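Local coordinates for protein acetone carboxylase alpha subunit (Xanthobacter autotrophicus Py2, PDB 5M45) that forms the alpha subunit of a multi-subunit carboxylase and belongs to the hydantoinase B/oxoprolinase family, carrying bound manganese and magnesium ions, at residues A[434-448]-A[528-540]. Residues are numbered along the deposited sequence; the frame is centred on the assembly and turned at random.
Sequences NTSNWLQGGGFNQYD and NAKDWTMFFMGNG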
loop_
_atom_site.group_PDB
_atom_site.type_symbol
_atom_site.label_atom_id
_atom_site.label_comp_id
_atom_site.label_asym_id
_atom_site.label_seq_id
_atom_site.Cartn_x
_atom_site.Cartn_y
_atom_site.Cartn_z
ATOM N N ASN A 434 22.566 -19.703 -8.302
ATOM C CA ASN A 434 21.818 -18.472 -8.076
ATOM C C ASN A 434 20.611 -18.448 -9.052
ATOM O O ASN A 434 20.788 -18.626 -10.276
ATOM C CB ASN A 434 22.710 -17.235 -8.281
ATOM C CG ASN A 434 22.089 -15.969 -7.724
ATOM O OD1 ASN A 434 21.180 -15.378 -8.329
ATOM N ND2 ASN A 434 22.579 -15.531 -6.570
ATOM N N THR A 435 19.406 -18.271 -8.512
ATOM C CA THR A 435 18.174 -18.346 -9.315
ATOM C C THR A 435 17.854 -16.957 -9.927
ATOM O O THR A 435 17.112 -16.153 -9.325
ATOM C CB THR A 435 16.991 -18.873 -8.467
ATOM O OG1 THR A 435 16.646 -17.922 -7.445
ATOM C CG2 THR A 435 17.318 -20.180 -7.874
ATOM N N SER A 436 18.471 -16.678 -11.067
ATOM C CA SER A 436 18.359 -15.365 -11.782
ATOM C C SER A 436 18.919 -15.569 -13.199
ATOM O O SER A 436 19.472 -16.647 -13.461
ATOM C CB SER A 436 19.125 -14.282 -11.007
ATOM O OG SER A 436 20.550 -14.492 -11.039
ATOM N N ASN A 437 18.814 -14.636 -14.151
ATOM C CA ASN A 437 18.129 -13.318 -14.120
ATOM C C ASN A 437 16.607 -13.409 -14.094
ATOM O O ASN A 437 16.050 -14.345 -14.639
ATOM C CB ASN A 437 18.513 -12.555 -15.393
ATOM C CG ASN A 437 17.883 -11.150 -15.468
ATOM O OD1 ASN A 437 18.239 -10.244 -14.688
ATOM N ND2 ASN A 437 16.997 -10.956 -16.442
ATOM N N TRP A 438 15.965 -12.398 -13.500
ATOM C CA TRP A 438 14.513 -12.178 -13.561
ATOM C C TRP A 438 14.158 -11.041 -14.548
ATOM O O TRP A 438 14.360 -9.832 -14.253
ATOM C CB TRP A 438 13.966 -11.865 -12.156
ATOM C CG TRP A 438 14.138 -12.968 -11.170
ATOM C CD1 TRP A 438 15.186 -13.113 -10.277
ATOM C CD2 TRP A 438 13.273 -14.099 -10.953
ATOM N NE1 TRP A 438 15.025 -14.246 -9.533
ATOM C CE2 TRP A 438 13.880 -14.894 -9.934
ATOM C CE3 TRP A 438 12.094 -14.548 -11.542
ATOM C CZ2 TRP A 438 13.315 -16.085 -9.463
ATOM C CZ3 TRP A 438 11.501 -15.757 -11.071
ATOM C CH2 TRP A 438 12.122 -16.499 -10.011
ATOM N N LEU A 439 13.677 -11.430 -15.733
ATOM C CA LEU A 439 13.230 -10.484 -16.749
ATOM C C LEU A 439 11.933 -9.818 -16.255
ATOM O O LEU A 439 10.965 -10.503 -15.958
ATOM C CB LEU A 439 13.006 -11.180 -18.111
ATOM C CG LEU A 439 12.474 -10.364 -19.305
ATOM C CD1 LEU A 439 12.908 -10.945 -20.633
ATOM C CD2 LEU A 439 10.941 -10.179 -19.310
ATOM N N GLN A 440 11.956 -8.499 -16.149
ATOM C CA GLN A 440 10.817 -7.730 -15.572
ATOM C C GLN A 440 10.583 -6.433 -16.338
ATOM O O GLN A 440 11.463 -5.956 -17.047
ATOM C CB GLN A 440 11.106 -7.390 -14.117
ATOM C CG GLN A 440 11.175 -8.620 -13.209
ATOM C CD GLN A 440 11.629 -8.275 -11.811
ATOM O OE1 GLN A 440 10.828 -7.879 -10.960
ATOM N NE2 GLN A 440 12.935 -8.383 -11.571
ATOM N N GLY A 441 9.399 -5.872 -16.172
ATOM C CA GLY A 441 8.987 -4.640 -16.827
ATOM C C GLY A 441 7.495 -4.407 -16.816
ATOM O O GLY A 441 6.729 -5.254 -16.372
ATOM N N GLY A 442 7.080 -3.247 -17.322
ATOM C CA GLY A 442 5.670 -2.867 -17.334
ATOM C C GLY A 442 5.311 -1.741 -18.295
ATOM O O GLY A 442 6.174 -1.143 -18.949
ATOM N N GLY A 443 4.007 -1.469 -18.362
ATOM C CA GLY A 443 3.422 -0.489 -19.293
ATOM C C GLY A 443 2.189 -1.085 -19.956
ATOM O O GLY A 443 1.445 -1.861 -19.310
ATOM N N PHE A 444 1.966 -0.734 -21.224
ATOM C CA PHE A 444 0.839 -1.315 -22.003
ATOM C C PHE A 444 1.257 -2.515 -22.850
ATOM O O PHE A 444 2.285 -2.491 -23.538
ATOM C CB PHE A 444 0.146 -0.266 -22.891
ATOM C CG PHE A 444 -0.906 0.535 -22.152
ATOM C CD1 PHE A 444 -0.536 1.491 -21.266
ATOM C CD2 PHE A 444 -2.254 0.296 -22.331
ATOM C CE1 PHE A 444 -1.502 2.214 -20.548
ATOM C CE2 PHE A 444 -3.210 0.992 -21.630
ATOM C CZ PHE A 444 -2.840 1.957 -20.729
ATOM N N ASN A 445 0.441 -3.577 -22.798
ATOM C CA ASN A 445 0.753 -4.823 -23.508
ATOM C C ASN A 445 0.024 -4.918 -24.880
ATOM O O ASN A 445 -0.565 -3.942 -25.392
ATOM C CB ASN A 445 0.487 -6.015 -22.587
ATOM C CG ASN A 445 -0.998 -6.225 -22.313
ATOM O OD1 ASN A 445 -1.888 -5.573 -22.927
ATOM N ND2 ASN A 445 -1.293 -7.111 -21.342
ATOM N N GLN A 446 0.086 -6.093 -25.489
ATOM C CA GLN A 446 -0.529 -6.332 -26.810
ATOM C C GLN A 446 -2.070 -6.267 -26.814
ATOM O O GLN A 446 -2.683 -6.210 -27.877
ATOM C CB GLN A 446 -0.055 -7.668 -27.416
ATOM C CG GLN A 446 -0.323 -8.931 -26.616
ATOM C CD GLN A 446 0.805 -9.364 -25.695
ATOM O OE1 GLN A 446 1.344 -8.553 -24.924
ATOM N NE2 GLN A 446 1.173 -10.636 -25.755
ATOM N N TYR A 447 -2.689 -6.348 -25.646
ATOM C CA TYR A 447 -4.148 -6.231 -25.501
ATOM C C TYR A 447 -4.557 -4.809 -25.094
ATOM O O TYR A 447 -5.707 -4.597 -24.719
ATOM C CB TYR A 447 -4.661 -7.262 -24.456
ATOM C CG TYR A 447 -4.072 -8.669 -24.629
ATOM C CD1 TYR A 447 -4.370 -9.445 -25.748
ATOM C CD2 TYR A 447 -3.178 -9.198 -23.678
ATOM C CE1 TYR A 447 -3.835 -10.705 -25.919
ATOM C CE2 TYR A 447 -2.613 -10.473 -23.854
ATOM C CZ TYR A 447 -2.941 -11.227 -24.973
ATOM O OH TYR A 447 -2.389 -12.491 -25.155
ATOM N N ASP A 448 -3.625 -3.851 -25.137
ATOM C CA ASP A 448 -3.888 -2.448 -24.741
ATOM C C ASP A 448 -4.424 -2.286 -23.301
ATOM O O ASP A 448 -5.329 -1.509 -23.044
ATOM C CB ASP A 448 -4.805 -1.759 -25.775
ATOM C CG ASP A 448 -4.189 -1.716 -27.188
ATOM O OD1 ASP A 448 -2.957 -1.654 -27.380
ATOM O OD2 ASP A 448 -4.967 -1.748 -28.153
ATOM N N ASN A 528 4.714 -5.078 -30.062
ATOM C CA ASN A 528 3.328 -4.740 -29.710
ATOM C C ASN A 528 3.190 -4.211 -28.248
ATOM O O ASN A 528 2.133 -4.387 -27.610
ATOM C CB ASN A 528 2.402 -5.929 -30.009
ATOM C CG ASN A 528 0.995 -5.516 -30.443
ATOM O OD1 ASN A 528 0.651 -4.356 -30.486
ATOM N ND2 ASN A 528 0.160 -6.510 -30.758
ATOM N N ALA A 529 4.247 -3.601 -27.732
ATOM C CA ALA A 529 4.235 -2.894 -26.432
ATOM C C ALA A 529 4.096 -1.376 -26.648
ATOM O O ALA A 529 4.548 -0.840 -27.682
ATOM C CB ALA A 529 5.539 -3.169 -25.662
ATOM N N LYS A 530 3.522 -0.678 -25.662
ATOM C CA LYS A 530 3.432 0.779 -25.671
ATOM C C LYS A 530 3.771 1.343 -24.295
ATOM O O LYS A 530 3.440 0.738 -23.256
ATOM C CB LYS A 530 2.016 1.251 -26.066
ATOM C CG LYS A 530 1.530 0.682 -27.407
ATOM C CD LYS A 530 0.720 -0.604 -27.166
ATOM C CE LYS A 530 0.563 -1.386 -28.484
ATOM N NZ LYS A 530 -0.175 -2.638 -28.301
ATOM N N ASP A 531 4.459 2.484 -24.279
ATOM C CA ASP A 531 4.846 3.148 -23.037
ATOM C C ASP A 531 5.500 2.136 -22.063
ATOM O O ASP A 531 5.113 2.005 -20.897
ATOM C CB ASP A 531 3.616 3.832 -22.408
ATOM C CG ASP A 531 3.064 4.985 -23.268
ATOM O OD1 ASP A 531 3.691 5.405 -24.243
ATOM O OD2 ASP A 531 1.974 5.527 -22.932
ATOM N N TRP A 532 6.493 1.425 -22.589
ATOM C CA TRP A 532 7.050 0.229 -21.997
ATOM C C TRP A 532 8.416 0.511 -21.286
ATOM O O TRP A 532 9.199 1.379 -21.743
ATOM C CB TRP A 532 7.201 -0.852 -23.099
ATOM C CG TRP A 532 7.469 -2.247 -22.566
ATOM C CD1 TRP A 532 8.620 -2.959 -22.663
ATOM C CD2 TRP A 532 6.540 -3.074 -21.853
ATOM N NE1 TRP A 532 8.475 -4.160 -22.051
ATOM C CE2 TRP A 532 7.201 -4.263 -21.546
ATOM C CE3 TRP A 532 5.204 -2.926 -21.477
ATOM C CZ2 TRP A 532 6.590 -5.294 -20.841
ATOM C CZ3 TRP A 532 4.588 -3.951 -20.777
ATOM C CH2 TRP A 532 5.292 -5.132 -20.473
ATOM N N THR A 533 8.660 -0.210 -20.183
ATOM C CA THR A 533 9.965 -0.198 -19.455
ATOM C C THR A 533 10.405 -1.629 -19.102
ATOM O O THR A 533 9.564 -2.527 -19.022
ATOM C CB THR A 533 9.925 0.590 -18.131
ATOM O OG1 THR A 533 8.949 0.008 -17.255
ATOM C CG2 THR A 533 9.611 2.057 -18.396
ATOM N N MET A 534 11.725 -1.844 -18.944
ATOM C CA MET A 534 12.266 -3.122 -18.463
ATOM C C MET A 534 13.482 -2.904 -17.545
ATOM O O MET A 534 14.098 -1.836 -17.544
ATOM C CB MET A 534 12.646 -4.058 -19.631
ATOM C CG MET A 534 11.545 -4.253 -20.685
ATOM S SD MET A 534 11.896 -5.440 -21.998
ATOM C CE MET A 534 11.915 -6.993 -21.081
ATOM N N PHE A 535 13.827 -3.927 -16.779
ATOM C CA PHE A 535 15.006 -3.912 -15.908
ATOM C C PHE A 535 15.527 -5.340 -15.651
ATOM O O PHE A 535 14.883 -6.332 -16.015
ATOM C CB PHE A 535 14.762 -3.119 -14.612
ATOM C CG PHE A 535 13.669 -3.679 -13.694
ATOM C CD1 PHE A 535 12.314 -3.375 -13.916
ATOM C CD2 PHE A 535 14.004 -4.454 -12.579
ATOM C CE1 PHE A 535 11.318 -3.848 -13.068
ATOM C CE2 PHE A 535 13.018 -4.932 -11.729
ATOM C CZ PHE A 535 11.689 -4.638 -11.966
ATOM N N PHE A 536 16.744 -5.391 -15.115
ATOM C CA PHE A 536 17.475 -6.636 -14.818
ATOM C C PHE A 536 17.610 -6.836 -13.308
ATOM O O PHE A 536 17.746 -5.855 -12.553
ATOM C CB PHE A 536 18.918 -6.558 -15.430
ATOM C CG PHE A 536 18.964 -6.546 -16.941
ATOM C CD1 PHE A 536 18.851 -5.363 -17.651
ATOM C CD2 PHE A 536 19.155 -7.709 -17.653
ATOM C CE1 PHE A 536 18.898 -5.332 -19.056
ATOM C CE2 PHE A 536 19.205 -7.700 -19.055
ATOM C CZ PHE A 536 19.058 -6.500 -19.766
ATOM N N MET A 537 17.611 -8.084 -12.861
ATOM C CA MET A 537 17.808 -8.432 -11.437
ATOM C C MET A 537 18.436 -9.825 -11.286
ATOM O O MET A 537 17.820 -10.829 -11.608
ATOM C CB MET A 537 16.470 -8.383 -10.659
ATOM C CG MET A 537 16.594 -8.587 -9.137
ATOM S SD MET A 537 17.735 -7.472 -8.297
ATOM C CE MET A 537 19.020 -8.526 -7.605
ATOM N N GLY A 538 19.672 -9.841 -10.770
ATOM C CA GLY A 538 20.466 -11.065 -10.528
ATOM C C GLY A 538 21.866 -10.733 -10.019
ATOM O O GLY A 538 22.235 -9.549 -9.898
ATOM N N ASN A 539 22.642 -11.762 -9.715
ATOM C CA ASN A 539 24.033 -11.605 -9.258
ATOM C C ASN A 539 24.928 -11.186 -10.430
ATOM O O ASN A 539 24.723 -11.637 -11.568
ATOM C CB ASN A 539 24.547 -12.893 -8.591
ATOM C CG ASN A 539 24.603 -14.085 -9.541
ATOM O OD1 ASN A 539 23.642 -14.374 -10.230
ATOM N ND2 ASN A 539 25.753 -14.786 -9.581
ATOM N N GLY A 540 25.892 -10.320 -10.165
ATOM C CA GLY A 540 26.765 -9.729 -11.195
ATOM C C GLY A 540 28.232 -9.950 -10.949
ATOM O O GLY A 540 28.871 -10.856 -11.551
HETATM O O HOH W 1 6.102 1.952 -18.280
#
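Trp-532 swings its indole back across Gly-442, CG being trans to the backbone N (chi1 -167°), while Phe-535 places CG between its backbone N and carbonyl carbon (chi1 63°), which lays the ring against Gln-440. Both rings rest against strand 440-442 from strand 532-535, an antiparallel pair at the middle of a four-stranded sheet flanked by strands 450-454 and 610-612. Gly-442 and Thr-533 form a hydrogen-bonded pair: Thr-533 N gives a bond to Gly-442 O (2.9 Å) and Thr-533 O receives Gly-442 N. The Gly-442 carbonyl oxygen also sits 3.2 Å from Trp-532 CE3, over one indole face; Ala-529 CB lies against the opposite face, toward its rim. Gln-440 CB lies over the face of the Phe-535 ring, offset toward its rim, 3.8 Å from the centroid, a CH-pi contact on the same sheet face as Thr-533.

Beyond Gly-442 the register slips by one residue in a beta bulge, and pairing resumes between Phe-444 and Lys-530. The Lys-530 side chain carries NZ to Asn-445 O and into a salt bridge with Asp-448 OD1 (3.1 Å); NZ also donates to Asn-528 O and OD1, so four oxygens share the three hydrogens of the ammonium. Asn-445 O takes NZ and Asp-448 N from opposite faces of its plane, tying the lysine to the type I turn 445-448. On this side Tyr-758 of the second subunit packs against Lys-530 and Asp-448.

At the other end, the stacked amides of Asn-434 and Asn-539 lie 24° from parallel, and Asn-437 OD1 accepts Met-537 N at 2.9 Å.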